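Local coordinates for penaeus monodon metallodensovirus major capsid protein (Penaeus monodon metallodensovirus, PDB 6WH7) that forms the major subunit of the sixty-copy icosahedral capsid of a shrimp densovirus and thereby probably encloses its single-stranded DNA genome, at residues S255-R266 with K358-H369. Residues are numbered along the deposited sequence; the frame is centred on the assembly and turned at random.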
loop_
_atom_site.group_PDB
_atom_site.type_symbol
_atom_site.label_atom_id
_atom_site.label_comp_id
_atom_site.label_asym_id
_atom_site.label_seq_id
_atom_site.Cartn_x
_atom_site.Cartn_y
_atom_site.Cartn_z
ATOM N N SER A 255 -41.512 79.011 55.096
ATOM C CA SER A 255 -42.646 78.561 54.310
ATOM C C SER A 255 -42.518 78.945 52.842
ATOM O O SER A 255 -41.759 79.838 52.458
ATOM C CB SER A 255 -43.944 79.130 54.877
ATOM O OG SER A 255 -43.962 80.540 54.782
ATOM N N LYS A 256 -43.296 78.238 52.024
ATOM C CA LYS A 256 -43.524 78.533 50.613
ATOM C C LYS A 256 -42.297 78.301 49.748
ATOM O O LYS A 256 -42.144 78.932 48.706
ATOM C CB LYS A 256 -44.045 79.956 50.427
ATOM C CG LYS A 256 -45.299 80.214 51.222
ATOM C CD LYS A 256 -46.372 79.212 50.862
ATOM C CE LYS A 256 -47.643 79.476 51.640
ATOM N NZ LYS A 256 -48.699 78.492 51.297
ATOM N N HIS A 257 -41.438 77.380 50.152
ATOM C CA HIS A 257 -40.349 76.906 49.310
ATOM C C HIS A 257 -39.765 75.661 49.954
ATOM O O HIS A 257 -40.184 75.244 51.036
ATOM C CB HIS A 257 -39.278 77.970 49.104
ATOM C CG HIS A 257 -38.741 78.542 50.374
ATOM N ND1 HIS A 257 -39.372 79.558 51.052
ATOM C CD2 HIS A 257 -37.640 78.235 51.096
ATOM C CE1 HIS A 257 -38.676 79.863 52.129
ATOM N NE2 HIS A 257 -37.622 79.070 52.182
ATOM N N ILE A 258 -38.793 75.076 49.285
ATOM C CA ILE A 258 -38.141 73.886 49.806
ATOM C C ILE A 258 -37.057 74.292 50.786
ATOM O O ILE A 258 -36.423 75.344 50.661
ATOM C CB ILE A 258 -37.579 73.011 48.675
ATOM C CG1 ILE A 258 -36.544 73.785 47.884
ATOM C CG2 ILE A 258 -38.691 72.526 47.784
ATOM C CD1 ILE A 258 -35.858 72.985 46.868
ATOM N N ASN A 259 -36.858 73.445 51.781
ATOM C CA ASN A 259 -35.877 73.639 52.826
ATOM C C ASN A 259 -35.077 72.361 52.967
ATOM O O ASN A 259 -35.441 71.315 52.432
ATOM C CB ASN A 259 -36.549 73.997 54.150
ATOM C CG ASN A 259 -37.268 75.308 54.090
ATOM O OD1 ASN A 259 -38.452 75.386 54.377
ATOM N ND2 ASN A 259 -36.548 76.359 53.752
ATOM N N VAL A 260 -33.975 72.451 53.683
ATOM C CA VAL A 260 -33.167 71.283 53.992
ATOM C C VAL A 260 -33.711 70.659 55.260
ATOM O O VAL A 260 -33.880 71.339 56.277
ATOM C CB VAL A 260 -31.693 71.661 54.153
ATOM C CG1 VAL A 260 -30.876 70.440 54.456
ATOM C CG2 VAL A 260 -31.215 72.299 52.913
ATOM N N ARG A 261 -33.998 69.374 55.199
ATOM C CA ARG A 261 -34.590 68.668 56.316
ATOM C C ARG A 261 -33.755 67.436 56.604
ATOM O O ARG A 261 -33.353 66.728 55.681
ATOM C CB ARG A 261 -36.030 68.281 56.007
ATOM C CG ARG A 261 -36.905 69.448 55.620
ATOM C CD ARG A 261 -37.001 70.463 56.726
ATOM N NE ARG A 261 -37.597 69.911 57.933
ATOM C CZ ARG A 261 -38.903 69.839 58.153
ATOM N NH1 ARG A 261 -39.754 70.290 57.250
ATOM N NH2 ARG A 261 -39.357 69.324 59.281
ATOM N N GLY A 262 -33.487 67.194 57.880
ATOM C CA GLY A 262 -32.724 66.026 58.260
ATOM C C GLY A 262 -33.511 64.745 58.075
ATOM O O GLY A 262 -34.730 64.705 58.214
ATOM N N VAL A 263 -32.787 63.676 57.770
ATOM C CA VAL A 263 -33.365 62.402 57.366
ATOM C C VAL A 263 -32.441 61.284 57.837
ATOM O O VAL A 263 -31.223 61.462 57.893
ATOM C CB VAL A 263 -33.576 62.373 55.832
ATOM C CG1 VAL A 263 -33.881 60.994 55.343
ATOM C CG2 VAL A 263 -34.715 63.273 55.438
ATOM N N ASN A 264 -33.025 60.147 58.216
ATOM C CA ASN A 264 -32.395 58.824 58.305
ATOM C C ASN A 264 -31.642 58.444 59.576
ATOM O O ASN A 264 -31.006 57.396 59.546
ATOM C CB ASN A 264 -31.439 58.536 57.136
ATOM C CG ASN A 264 -32.159 58.090 55.907
ATOM O OD1 ASN A 264 -33.301 57.651 55.977
ATOM N ND2 ASN A 264 -31.490 58.165 54.772
ATOM N N ASN A 265 -31.587 59.256 60.623
ATOM C CA ASN A 265 -30.944 58.764 61.843
ATOM C C ASN A 265 -29.498 58.334 61.656
ATOM O O ASN A 265 -29.211 57.139 61.588
ATOM C CB ASN A 265 -31.707 57.584 62.445
ATOM C CG ASN A 265 -31.126 57.140 63.773
ATOM O OD1 ASN A 265 -30.571 57.936 64.516
ATOM N ND2 ASN A 265 -31.236 55.858 64.062
ATOM N N ARG A 266 -28.590 59.280 61.518
ATOM C CA ARG A 266 -27.173 59.011 61.687
ATOM C C ARG A 266 -26.748 59.698 62.971
ATOM O O ARG A 266 -26.897 60.914 63.101
ATOM C CB ARG A 266 -26.362 59.516 60.500
ATOM C CG ARG A 266 -24.938 59.053 60.491
ATOM C CD ARG A 266 -24.184 59.731 59.386
ATOM N NE ARG A 266 -24.700 59.392 58.072
ATOM C CZ ARG A 266 -24.263 58.383 57.336
ATOM N NH1 ARG A 266 -23.280 57.618 57.778
ATOM N NH2 ARG A 266 -24.796 58.153 56.152
ATOM N N LYS A 358 -31.917 53.966 58.011
ATOM C CA LYS A 358 -30.531 54.275 58.313
ATOM C C LYS A 358 -29.746 54.199 57.016
ATOM O O LYS A 358 -29.988 53.316 56.191
ATOM C CB LYS A 358 -29.948 53.294 59.332
ATOM C CG LYS A 358 -30.634 53.308 60.679
ATOM C CD LYS A 358 -29.926 52.417 61.673
ATOM C CE LYS A 358 -29.978 50.950 61.349
ATOM N NZ LYS A 358 -31.317 50.380 61.532
ATOM N N GLY A 359 -28.831 55.123 56.816
ATOM C CA GLY A 359 -28.054 55.110 55.601
ATOM C C GLY A 359 -27.688 56.516 55.183
ATOM O O GLY A 359 -27.773 57.452 55.968
ATOM N N GLY A 360 -27.291 56.632 53.923
ATOM C CA GLY A 360 -26.653 57.833 53.437
ATOM C C GLY A 360 -27.577 59.026 53.357
ATOM O O GLY A 360 -28.787 58.949 53.560
ATOM N N LYS A 361 -26.966 60.167 53.046
ATOM C CA LYS A 361 -27.665 61.421 52.797
ATOM C C LYS A 361 -28.498 61.822 54.004
ATOM O O LYS A 361 -29.706 61.579 54.049
ATOM C CB LYS A 361 -28.530 61.341 51.543
ATOM C CG LYS A 361 -28.981 62.708 51.084
ATOM C CD LYS A 361 -29.899 62.683 49.878
ATOM C CE LYS A 361 -31.322 62.357 50.279
ATOM N NZ LYS A 361 -32.251 62.436 49.126
ATOM N N MET A 362 -27.843 62.378 55.019
ATOM C CA MET A 362 -28.521 62.797 56.235
ATOM C C MET A 362 -29.575 63.873 56.029
ATOM O O MET A 362 -30.254 64.222 56.995
ATOM C CB MET A 362 -27.505 63.297 57.250
ATOM C CG MET A 362 -26.791 62.204 57.978
ATOM S SD MET A 362 -25.749 62.879 59.260
ATOM C CE MET A 362 -24.307 63.208 58.296
ATOM N N SER A 363 -29.723 64.430 54.835
ATOM C CA SER A 363 -30.735 65.451 54.628
ATOM C C SER A 363 -31.428 65.240 53.296
ATOM O O SER A 363 -30.895 64.608 52.390
ATOM C CB SER A 363 -30.144 66.853 54.652
ATOM O OG SER A 363 -29.290 67.042 53.547
ATOM N N MET A 364 -32.621 65.803 53.179
ATOM C CA MET A 364 -33.328 65.871 51.914
ATOM C C MET A 364 -33.828 67.290 51.727
ATOM O O MET A 364 -33.747 68.125 52.626
ATOM C CB MET A 364 -34.496 64.883 51.839
ATOM C CG MET A 364 -35.703 65.264 52.651
ATOM S SD MET A 364 -37.019 64.084 52.370
ATOM C CE MET A 364 -37.497 64.532 50.712
ATOM N N LEU A 365 -34.330 67.566 50.541
ATOM C CA LEU A 365 -34.763 68.904 50.175
ATOM C C LEU A 365 -36.282 68.843 50.082
ATOM O O LEU A 365 -36.828 68.148 49.222
ATOM C CB LEU A 365 -34.104 69.311 48.864
ATOM C CG LEU A 365 -33.777 70.770 48.636
ATOM C CD1 LEU A 365 -33.340 71.385 49.933
ATOM C CD2 LEU A 365 -32.647 70.831 47.654
ATOM N N PHE A 366 -36.964 69.545 50.979
ATOM C CA PHE A 366 -38.360 69.264 51.275
ATOM C C PHE A 366 -39.109 70.578 51.433
ATOM O O PHE A 366 -38.606 71.501 52.072
ATOM C CB PHE A 366 -38.436 68.420 52.554
ATOM C CG PHE A 366 -39.800 67.934 52.901
ATOM C CD1 PHE A 366 -40.291 66.774 52.342
ATOM C CD2 PHE A 366 -40.581 68.613 53.805
ATOM C CE1 PHE A 366 -41.534 66.313 52.666
ATOM C CE2 PHE A 366 -41.828 68.155 54.127
ATOM C CZ PHE A 366 -42.303 67.004 53.557
ATOM N N ASP A 367 -40.304 70.667 50.857
ATOM C CA ASP A 367 -41.010 71.941 50.839
ATOM C C ASP A 367 -41.580 72.274 52.212
ATOM O O ASP A 367 -41.693 71.423 53.094
ATOM C CB ASP A 367 -42.139 71.950 49.810
ATOM C CG ASP A 367 -43.293 71.044 50.183
ATOM O OD1 ASP A 367 -43.176 70.253 51.134
ATOM O OD2 ASP A 367 -44.342 71.135 49.518
ATOM N N HIS A 368 -41.932 73.539 52.392
ATOM C CA HIS A 368 -42.546 73.981 53.630
ATOM C C HIS A 368 -43.684 74.926 53.290
ATOM O O HIS A 368 -43.613 75.667 52.310
ATOM C CB HIS A 368 -41.516 74.654 54.541
ATOM C CG HIS A 368 -41.977 74.837 55.950
ATOM N ND1 HIS A 368 -42.727 75.915 56.358
ATOM C CD2 HIS A 368 -41.795 74.068 57.048
ATOM C CE1 HIS A 368 -42.984 75.807 57.649
ATOM N NE2 HIS A 368 -42.431 74.694 58.090
ATOM N N HIS A 369 -44.737 74.884 54.095
ATOM C CA HIS A 369 -45.945 75.648 53.827
ATOM C C HIS A 369 -46.290 76.586 54.973
ATOM O O HIS A 369 -45.975 76.310 56.127
ATOM C CB HIS A 369 -47.106 74.698 53.558
ATOM C CG HIS A 369 -46.964 73.913 52.293
ATOM N ND1 HIS A 369 -47.290 74.430 51.061
ATOM C CD2 HIS A 369 -46.488 72.669 52.065
ATOM C CE1 HIS A 369 -47.056 73.524 50.131
ATOM N NE2 HIS A 369 -46.563 72.447 50.713
#
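R261 and F366 lie on one face of an antiparallel strand pair, the arginine's CG packed against F366 CB at 3.6 Å. Bends at chi2 (-61°) and chi3 (-62°) bring R261 NH1 to 3.9 Å from F366 CD2, the guanidinium and ring planes 81° apart. R261 NE is salt-bridged to D367 of a neighbouring subunit; D367 OD1 in turn takes R261 of another subunit, whose G262 N donates to D367 OD2. F366 meets F366 of both neighbours edge-to-face. Backbone hydrogen bonds to neighbouring subunits leave both strands, consistent with a ring of subunits about a capsid symmetry axis, built outside the jelly-roll core from the C-terminal strand 363-368 and the internal strand 257-262. Within the pair, N259 with F366 and R261 with M364 are hydrogen-bonded pairs with nearly straight bonds; K256 and H257 both face H368, which fits a G1 beta bulge. On the other face, I258 CD1 abuts L365 CG (3.5 Å) and V260 CG2 reaches L365 CD1 (3.8 Å). Past the strands, R266 crosses M362 at about a right angle, its CD 3.5 Å from M362 SD, with M362 CG at the guanidinium's edge. N264 ND2 donates to G360 O (3.1 Å), the acceptor lying in the amide plane.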